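Local coordinates for cyclic nucleotide-binding protein (Ruegeria pomeroyi, PDB 3FX3) that probably binds DNA as a transcription regulator of the CRP type, joining a cyclic nucleotide-binding domain to a helix-turn-helix domain, at residues D60-L65 with V175-D180; F80-S85 with L165-T170; D28-Q33 with M110-P115. All blocks are in the same frame, centred on the assembly; numbering follows the deposited sequence.

Contact 1 of 3, residues D60-L65 with V175-D180; sequences DGWVKL and VTLPYD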
loop_
_atom_site.group_PDB
_atom_site.type_symbol
_atom_site.label_atom_id
_atom_site.label_comp_id
_atom_site.label_asym_id
_atom_site.label_seq_id
_atom_site.Cartn_x
_atom_site.Cartn_y
_atom_site.Cartn_z
ATOM N N ASP B 60 15.239 6.260 16.351
ATOM C CA ASP B 60 14.708 5.982 17.689
ATOM C C ASP B 60 13.735 7.071 18.095
ATOM O O ASP B 60 13.935 8.233 17.728
ATOM C CB ASP B 60 15.849 5.966 18.723
ATOM C CG ASP B 60 15.416 5.361 20.066
ATOM O OD1 ASP B 60 15.044 4.166 20.100
ATOM O OD2 ASP B 60 15.399 6.087 21.068
ATOM N N GLY B 61 12.706 6.727 18.863
ATOM C CA GLY B 61 11.755 7.726 19.373
ATOM C C GLY B 61 10.559 7.918 18.464
ATOM O O GLY B 61 10.339 7.143 17.554
ATOM N N TRP B 62 9.771 8.951 18.733
ATOM C CA TRP B 62 8.518 9.222 18.016
ATOM C C TRP B 62 8.504 10.667 17.526
ATOM O O TRP B 62 8.783 11.592 18.290
ATOM C CB TRP B 62 7.331 8.996 18.939
ATOM C CG TRP B 62 7.052 7.559 19.202
ATOM C CD1 TRP B 62 7.620 6.771 20.154
ATOM C CD2 TRP B 62 6.136 6.725 18.477
ATOM N NE1 TRP B 62 7.108 5.486 20.072
ATOM C CE2 TRP B 62 6.202 5.441 19.040
ATOM C CE3 TRP B 62 5.274 6.947 17.402
ATOM C CZ2 TRP B 62 5.438 4.378 18.566
ATOM C CZ3 TRP B 62 4.503 5.888 16.936
ATOM C CH2 TRP B 62 4.579 4.628 17.534
ATOM N N VAL B 63 8.166 10.854 16.259
ATOM C CA VAL B 63 8.069 12.178 15.641
ATOM C C VAL B 63 6.635 12.383 15.207
ATOM O O VAL B 63 6.021 11.472 14.649
ATOM C CB VAL B 63 9.004 12.256 14.422
ATOM C CG1 VAL B 63 8.826 13.556 13.638
ATOM C CG2 VAL B 63 10.439 12.106 14.904
ATOM N N LYS B 64 6.070 13.553 15.472
ATOM C CA LYS B 64 4.723 13.845 14.972
ATOM C C LYS B 64 4.786 14.862 13.841
ATOM O O LYS B 64 5.622 15.764 13.860
ATOM C CB LYS B 64 3.806 14.335 16.084
ATOM C CG LYS B 64 3.966 15.802 16.498
ATOM C CD LYS B 64 2.923 16.252 17.552
ATOM C CE LYS B 64 3.426 17.484 18.313
ATOM N NZ LYS B 64 2.509 17.992 19.378
ATOM N N LEU B 65 3.903 14.717 12.865
ATOM C CA LEU B 65 3.729 15.703 11.820
ATOM C C LEU B 65 2.364 16.347 12.056
ATOM O O LEU B 65 1.400 15.641 12.311
ATOM C CB LEU B 65 3.746 15.042 10.440
ATOM C CG LEU B 65 5.108 14.780 9.769
ATOM C CD1 LEU B 65 6.162 14.382 10.739
ATOM C CD2 LEU B 65 5.002 13.744 8.618
ATOM N N VAL B 175 8.777 -1.857 24.098
ATOM C CA VAL B 175 8.685 -0.794 23.092
ATOM C C VAL B 175 8.313 0.544 23.754
ATOM O O VAL B 175 7.398 0.614 24.568
ATOM C CB VAL B 175 7.666 -1.143 21.995
ATOM C CG1 VAL B 175 8.061 -2.442 21.308
ATOM C CG2 VAL B 175 6.261 -1.252 22.568
ATOM N N THR B 176 9.042 1.596 23.416
ATOM C CA THR B 176 8.788 2.926 23.980
ATOM C C THR B 176 7.595 3.558 23.235
ATOM O O THR B 176 7.511 3.461 22.009
ATOM C CB THR B 176 10.013 3.815 23.800
ATOM O OG1 THR B 176 10.268 3.909 22.401
ATOM C CG2 THR B 176 11.249 3.221 24.499
ATOM N N LEU B 177 6.675 4.184 23.963
ATOM C CA LEU B 177 5.502 4.815 23.342
ATOM C C LEU B 177 5.412 6.261 23.757
ATOM O O LEU B 177 5.946 6.647 24.796
ATOM C CB LEU B 177 4.214 4.122 23.782
ATOM C CG LEU B 177 4.006 2.648 23.473
ATOM C CD1 LEU B 177 2.789 2.107 24.207
ATOM C CD2 LEU B 177 3.899 2.430 21.958
ATOM N N PRO B 178 4.685 7.070 22.979
ATOM C CA PRO B 178 4.392 8.419 23.454
ATOM C C PRO B 178 3.615 8.368 24.741
ATOM O O PRO B 178 2.836 7.441 24.947
ATOM C CB PRO B 178 3.506 9.020 22.353
ATOM C CG PRO B 178 3.591 8.093 21.216
ATOM C CD PRO B 178 3.966 6.751 21.746
ATOM N N TYR B 179 3.839 9.357 25.602
ATOM C CA TYR B 179 3.040 9.516 26.791
ATOM C C TYR B 179 1.571 9.732 26.421
ATOM O O TYR B 179 0.686 9.156 27.028
ATOM C CB TYR B 179 3.570 10.689 27.604
ATOM C CG TYR B 179 2.914 10.839 28.952
ATOM C CD1 TYR B 179 1.668 11.456 29.075
ATOM C CD2 TYR B 179 3.550 10.405 30.109
ATOM C CE1 TYR B 179 1.063 11.629 30.313
ATOM C CE2 TYR B 179 2.945 10.582 31.380
ATOM C CZ TYR B 179 1.702 11.190 31.465
ATOM O OH TYR B 179 1.081 11.365 32.683
ATOM N N ASP B 180 1.317 10.527 25.391
ATOM C CA ASP B 180 -0.049 10.744 24.951
ATOM C C ASP B 180 -0.506 9.608 24.029
ATOM O O ASP B 180 -0.224 9.619 22.836
ATOM C CB ASP B 180 -0.181 12.074 24.208
ATOM C CG ASP B 180 -1.597 12.327 23.740
ATOM O OD1 ASP B 180 -2.517 11.540 24.098
ATOM O OD2 ASP B 180 -1.785 13.284 22.983
#
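W62 carries this contact, pointing the edge of its indole at the carbonyl of T176 and turning one face to the ring of P178. Its NE1 donates a nearly straight hydrogen bond to the carbonyl O of T176, 2.8 Å away with an N-H...O angle of 167°. The oxygen lies at the ring's edge and almost in its plane, whereas, seen from the acceptor, the donor stands above the carbonyl plane. Tryptophan suits the place because it pairs an N-H at its edge with a broad apolar face.

P178 uses that face. Its CD sits 3.7 Å from the centroid of the five-membered ring of W62, nearly on the ring normal, a CH-pi contact to which proline's slightly polarised CD hydrogens are well suited. L177 adds an apolar touch, its CD2 being 4.2 Å from CZ2 of W62. The first side-chain bond of W62 points toward 175-180, and CG, anti to the carbonyl carbon and beside the backbone N (chi1 -74°), sets the ring where NE1 meets the O of T176. Replacing W62 by an alanine is likely to leave the T176 carbonyl without this donor and a gap against P178.

The residues alongside prepare both halves. G61 adopts a backbone shape in which a CB would press on the carbonyl O of D60, so glycine suits this position just before W62. Beyond P178, D180 caps the backbone N of M182 at the start of helix 182-187, whose I184 packs on both W62 and P178. F161 of helix 154-165 also meets the indole. The whole is a buried interface between the cyclic nucleotide-binding beta-roll and the helix-turn-helix domain, the two-domain architecture of the CRP family.

Contact 2 of 3, residues F80-S85 with L165-T170; sequences FTRGES and LCDCDT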
loop_
_atom_site.group_PDB
_atom_site.type_symbol
_atom_site.label_atom_id
_atom_site.label_comp_id
_atom_site.label_asym_id
_atom_site.label_seq_id
_atom_site.Cartn_x
_atom_site.Cartn_y
_atom_site.Cartn_z
ATOM N N PHE B 80 5.454 8.982 13.405
ATOM C CA PHE B 80 6.424 7.989 12.902
ATOM C C PHE B 80 7.391 7.610 13.983
ATOM O O PHE B 80 7.688 8.426 14.864
ATOM C CB PHE B 80 7.204 8.554 11.701
ATOM C CG PHE B 80 6.354 8.753 10.482
ATOM C CD1 PHE B 80 5.996 7.680 9.697
ATOM C CD2 PHE B 80 5.863 10.013 10.147
ATOM C CE1 PHE B 80 5.176 7.859 8.571
ATOM C CE2 PHE B 80 5.061 10.194 9.037
ATOM C CZ PHE B 80 4.716 9.135 8.246
ATOM N N THR B 81 7.925 6.392 13.885
ATOM C CA THR B 81 8.830 5.874 14.886
ATOM C C THR B 81 9.975 5.081 14.232
ATOM O O THR B 81 10.152 5.122 13.021
ATOM C CB THR B 81 8.071 5.035 15.965
ATOM O OG1 THR B 81 8.939 4.808 17.087
ATOM C CG2 THR B 81 7.593 3.707 15.423
ATOM N N ARG B 82 10.774 4.409 15.039
ATOM C CA ARG B 82 12.025 3.789 14.550
ATOM C C ARG B 82 11.822 2.889 13.360
ATOM O O ARG B 82 10.859 2.141 13.301
ATOM C CB ARG B 82 12.775 3.033 15.645
ATOM C CG ARG B 82 12.286 1.713 15.951
ATOM C CD ARG B 82 12.810 1.205 17.333
ATOM N NE ARG B 82 14.131 0.585 17.302
ATOM C CZ ARG B 82 14.388 -0.624 16.803
ATOM N NH1 ARG B 82 13.417 -1.344 16.245
ATOM N NH2 ARG B 82 15.627 -1.122 16.853
ATOM N N GLY B 83 12.715 3.044 12.389
ATOM C CA GLY B 83 12.694 2.292 11.147
ATOM C C GLY B 83 11.735 2.836 10.113
ATOM O O GLY B 83 11.461 2.170 9.136
ATOM N N GLU B 84 11.205 4.038 10.304
ATOM C CA GLU B 84 10.239 4.578 9.344
ATOM C C GLU B 84 10.745 5.852 8.717
ATOM O O GLU B 84 11.319 6.717 9.416
ATOM C CB GLU B 84 8.880 4.827 10.010
ATOM C CG GLU B 84 8.288 3.559 10.633
ATOM C CD GLU B 84 6.923 3.797 11.286
ATOM O OE1 GLU B 84 6.680 4.849 11.935
ATOM O OE2 GLU B 84 6.072 2.903 11.135
ATOM N N SER B 85 10.534 5.976 7.405
ATOM C CA SER B 85 10.963 7.168 6.671
ATOM C C SER B 85 9.776 8.047 6.371
ATOM O O SER B 85 8.646 7.584 6.355
ATOM C CB SER B 85 11.657 6.815 5.343
ATOM O OG SER B 85 10.817 6.053 4.498
ATOM N N LEU B 165 6.377 -3.301 15.997
ATOM C CA LEU B 165 7.387 -2.465 16.694
ATOM C C LEU B 165 8.560 -3.264 17.311
ATOM O O LEU B 165 9.655 -2.743 17.453
ATOM C CB LEU B 165 6.746 -1.597 17.791
ATOM C CG LEU B 165 5.676 -0.558 17.425
ATOM C CD1 LEU B 165 5.194 0.184 18.695
ATOM C CD2 LEU B 165 6.195 0.405 16.390
ATOM N N CYS B 166 8.342 -4.517 17.688
ATOM C CA CYS B 166 9.432 -5.337 18.251
ATOM C C CYS B 166 10.350 -5.918 17.190
ATOM O O CYS B 166 9.877 -6.398 16.160
ATOM C CB CYS B 166 8.858 -6.482 19.060
ATOM S SG CYS B 166 8.206 -5.920 20.600
ATOM N N ASP B 167 11.657 -5.907 17.458
ATOM C CA ASP B 167 12.655 -6.458 16.516
ATOM C C ASP B 167 12.610 -7.969 16.349
ATOM O O ASP B 167 12.687 -8.479 15.230
ATOM C CB ASP B 167 14.075 -6.111 16.969
ATOM C CG ASP B 167 14.470 -4.693 16.625
ATOM O OD1 ASP B 167 13.966 -4.147 15.612
ATOM O OD2 ASP B 167 15.296 -4.129 17.374
ATOM N N CYS B 168 12.505 -8.693 17.457
ATOM C CA CYS B 168 12.599 -10.145 17.415
ATOM C C CYS B 168 11.249 -10.816 17.243
ATOM O O CYS B 168 10.197 -10.162 17.277
ATOM C CB CYS B 168 13.296 -10.660 18.671
ATOM S SG CYS B 168 14.988 -10.080 18.757
ATOM N N ASP B 169 11.311 -12.130 17.043
ATOM C CA ASP B 169 10.136 -12.970 16.838
ATOM C C ASP B 169 9.836 -13.846 18.053
ATOM O O ASP B 169 8.809 -14.516 18.074
ATOM C CB ASP B 169 10.347 -13.860 15.610
ATOM C CG ASP B 169 10.492 -13.061 14.319
ATOM O OD1 ASP B 169 10.115 -11.871 14.315
ATOM O OD2 ASP B 169 10.978 -13.624 13.312
ATOM N N THR B 170 10.721 -13.856 19.049
ATOM C CA THR B 170 10.460 -14.577 20.298
ATOM C C THR B 170 11.133 -13.862 21.466
ATOM O O THR B 170 11.960 -12.977 21.264
ATOM C CB THR B 170 10.952 -16.060 20.246
ATOM O OG1 THR B 170 12.313 -16.094 19.812
ATOM C CG2 THR B 170 10.098 -16.910 19.290
#
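R82 and D167 meet in a salt bridge. NH1 of R82 donates to OD1 of D167 over 2.9 Å at 166°, with the oxygen in the guanidinium plane but the donor above that of the carboxylate. A second bond, from NH2 of R82 to OD2 of D167, is weak at 3.1 Å and strongly bent. The flat groups lie 59° apart, consistent with one straight and one bent bond. Arginine's long chain, bent at chi3, spans the distance from the turn.

Next to the ion pair T81 offers its methyl: CG2 lies 3.7 Å from CD2 of L165. With OG1 anti to the backbone N (chi1 -167°), T81 bonds its hydroxyl to O of G61 and leaves the methyl to the leucine. OE1 of E84 accepts from N of T81 (2.8 Å), and OE2 forms a salt bridge with R187. G83, at positive phi, suits the type II turn T81-E84, closed by a weak bond from E84 N to T81 O (3.1 Å).

Beside D167, C166 is tied to C173 by a disulfide. With D167 exposed, water probably screens the charges, and the pair probably adds only modestly to stability while joining the turn to the loop after helix 154-165.

Contact 3 of 3, residues D28-Q33 with M110-P115; sequences DALLSQ and MHIPSP. With PO4 (phosphate ion), chain F.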
loop_
_atom_site.group_PDB
_atom_site.type_symbol
_atom_site.label_atom_id
_atom_site.label_comp_id
_atom_site.label_asym_id
_atom_site.label_seq_id
_atom_site.Cartn_x
_atom_site.Cartn_y
_atom_site.Cartn_z
ATOM N N ASP B 28 24.754 1.533 0.571
ATOM C CA ASP B 28 25.856 1.882 1.497
ATOM C C ASP B 28 26.395 3.275 1.188
ATOM O O ASP B 28 26.605 4.082 2.099
ATOM C CB ASP B 28 27.024 0.886 1.408
ATOM C CG ASP B 28 26.734 -0.448 2.080
ATOM O OD1 ASP B 28 25.759 -0.542 2.861
ATOM O OD2 ASP B 28 27.510 -1.419 1.835
ATOM N N ALA B 29 26.608 3.557 -0.094
ATOM C CA ALA B 29 27.158 4.848 -0.505
ATOM C C ALA B 29 26.214 5.973 -0.059
ATOM O O ALA B 29 26.673 7.014 0.402
ATOM C CB ALA B 29 27.408 4.893 -2.042
ATOM N N LEU B 30 24.911 5.754 -0.154
ATOM C CA LEU B 30 23.950 6.802 0.224
ATOM C C LEU B 30 23.855 6.987 1.755
ATOM O O LEU B 30 23.843 8.117 2.245
ATOM C CB LEU B 30 22.598 6.536 -0.406
ATOM C CG LEU B 30 21.438 7.493 -0.095
ATOM C CD1 LEU B 30 20.490 7.633 -1.249
ATOM C CD2 LEU B 30 20.653 6.979 1.092
ATOM N N LEU B 31 23.829 5.878 2.501
ATOM C CA LEU B 31 23.828 5.932 3.955
ATOM C C LEU B 31 25.084 6.628 4.495
ATOM O O LEU B 31 25.035 7.285 5.552
ATOM C CB LEU B 31 23.719 4.530 4.558
ATOM C CG LEU B 31 22.391 3.771 4.384
ATOM C CD1 LEU B 31 22.477 2.454 5.126
ATOM C CD2 LEU B 31 21.176 4.576 4.846
ATOM N N SER B 32 26.198 6.498 3.774
ATOM C CA SER B 32 27.451 7.136 4.186
ATOM C C SER B 32 27.392 8.649 4.046
ATOM O O SER B 32 28.250 9.313 4.569
ATOM C CB SER B 32 28.651 6.622 3.373
ATOM O OG SER B 32 29.075 5.337 3.824
ATOM N N GLN B 33 26.383 9.178 3.339
ATOM C CA GLN B 33 26.220 10.617 3.192
ATOM C C GLN B 33 25.118 11.167 4.102
ATOM O O GLN B 33 24.731 12.324 3.983
ATOM C CB GLN B 33 25.956 10.937 1.729
ATOM C CG GLN B 33 27.192 10.634 0.886
ATOM C CD GLN B 33 26.939 10.829 -0.567
ATOM O OE1 GLN B 33 27.010 11.954 -1.058
ATOM N NE2 GLN B 33 26.648 9.733 -1.289
HETATM N N MSE B 110 18.030 10.036 11.091
HETATM C CA MSE B 110 18.974 10.058 10.015
HETATM C C MSE B 110 18.381 10.868 8.882
HETATM O O MSE B 110 17.311 10.541 8.348
HETATM C CB MSE B 110 19.257 8.637 9.523
HETATM C CG MSE B 110 20.432 8.571 8.548
HETATM SE SE MSE B 110 20.540 6.822 7.697
HETATM C CE MSE B 110 18.955 6.943 6.570
ATOM N N HIS B 111 19.078 11.906 8.482
ATOM C CA HIS B 111 18.606 12.757 7.390
ATOM C C HIS B 111 19.465 12.481 6.144
ATOM O O HIS B 111 20.681 12.571 6.201
ATOM C CB HIS B 111 18.743 14.241 7.766
ATOM C CG HIS B 111 18.012 14.648 9.007
ATOM N ND1 HIS B 111 16.675 14.984 9.011
ATOM C CD2 HIS B 111 18.461 14.890 10.266
ATOM C CE1 HIS B 111 16.315 15.322 10.238
ATOM N NE2 HIS B 111 17.383 15.312 11.008
ATOM N N ILE B 112 18.831 12.192 5.023
ATOM C CA ILE B 112 19.540 12.045 3.748
ATOM C C ILE B 112 19.330 13.322 2.949
ATOM O O ILE B 112 18.188 13.634 2.597
ATOM C CB ILE B 112 18.999 10.895 2.927
ATOM C CG1 ILE B 112 19.090 9.573 3.697
ATOM C CG2 ILE B 112 19.812 10.776 1.610
ATOM C CD1 ILE B 112 20.495 9.200 4.094
ATOM N N PRO B 113 20.409 14.072 2.667
ATOM C CA PRO B 113 20.173 15.309 1.919
ATOM C C PRO B 113 19.552 15.024 0.556
ATOM O O PRO B 113 19.959 14.105 -0.119
ATOM C CB PRO B 113 21.560 15.935 1.763
ATOM C CG PRO B 113 22.410 15.267 2.768
ATOM C CD PRO B 113 21.804 13.909 3.078
ATOM N N SER B 114 18.553 15.808 0.180
ATOM C CA SER B 114 17.853 15.588 -1.074
ATOM C C SER B 114 18.771 15.550 -2.289
ATOM O O SER B 114 18.632 14.640 -3.115
ATOM C CB SER B 114 16.788 16.669 -1.283
ATOM O OG SER B 114 15.877 16.609 -0.211
ATOM N N PRO B 115 19.712 16.515 -2.401
ATOM C CA PRO B 115 20.565 16.473 -3.588
ATOM C C PRO B 115 21.407 15.203 -3.686
ATOM O O PRO B 115 21.709 14.789 -4.791
ATOM C CB PRO B 115 21.441 17.747 -3.485
ATOM C CG PRO B 115 20.687 18.663 -2.491
ATOM C CD PRO B 115 20.054 17.650 -1.515
HETATM P P PO4 F . 30.041 7.032 7.291
HETATM O O1 PO4 F . 29.951 8.402 6.644
HETATM O O2 PO4 F . 28.706 6.587 7.874
HETATM O O3 PO4 F . 30.556 6.073 6.234
HETATM O O4 PO4 F . 30.986 7.104 8.475
#
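S32 gives OG to O3 of a phosphate ion, 2.9 Å away, and the same phosphate is also hydrogen-bonded to NZ of K10. The ion probably came from the crystallisation liquor; it marks where a lysine and a small hydroxyl attract an anion, and no function need be read into it.

The opposite character prevails where helix 24-31 meets strand 107-113. CD2 of L30 lies 3.7 Å from CD1 of I112, the side chains crossing at about a right angle, and CG2 of the isoleucine touches the same leucine branch. L31 leaves the backbone heading away from the strand, yet its CD2 reaches CE of the selenomethionine M110 at 3.7 Å and meets SE too. The flexible M110, bent at its last torsion (chi3 70°), can bring that methyl to the leucine.

Further along, the backbone O of Q33 comes within 3.4 Å of CD of P113, a proline at the N-cap position of helix 114-123. The amide of Q33 folds back instead, its NE2 donating to the O of A29 over 3.2 Å.

With no hydrogen bond joining the two segments, branched aliphatic side chains and a selenomethionine hold the helix to the strand.

In the fold
Along the chain the segments run 28-33, 60-65, 80-85, 110-115, 165-170 and 175-180. Contact 2 falls wholly within the span bridged by contact 1, while contact 3 alternates with both. Contacts 1 and 2 are neighbours, their centres about 12 Å apart, and rest on adjacent strands 62-68 and 74-81 of one antiparallel sheet. Contact 3 stands apart, its centre about 24 Å from that of contact 1 and about 21 Å from that of contact 2, and lies on strand 107-113, in the same beta-sheet as strand 84-86. Contacts 1 and 2 probably help to hold the two domains in place, while contact 3 packs within the nucleotide-binding half.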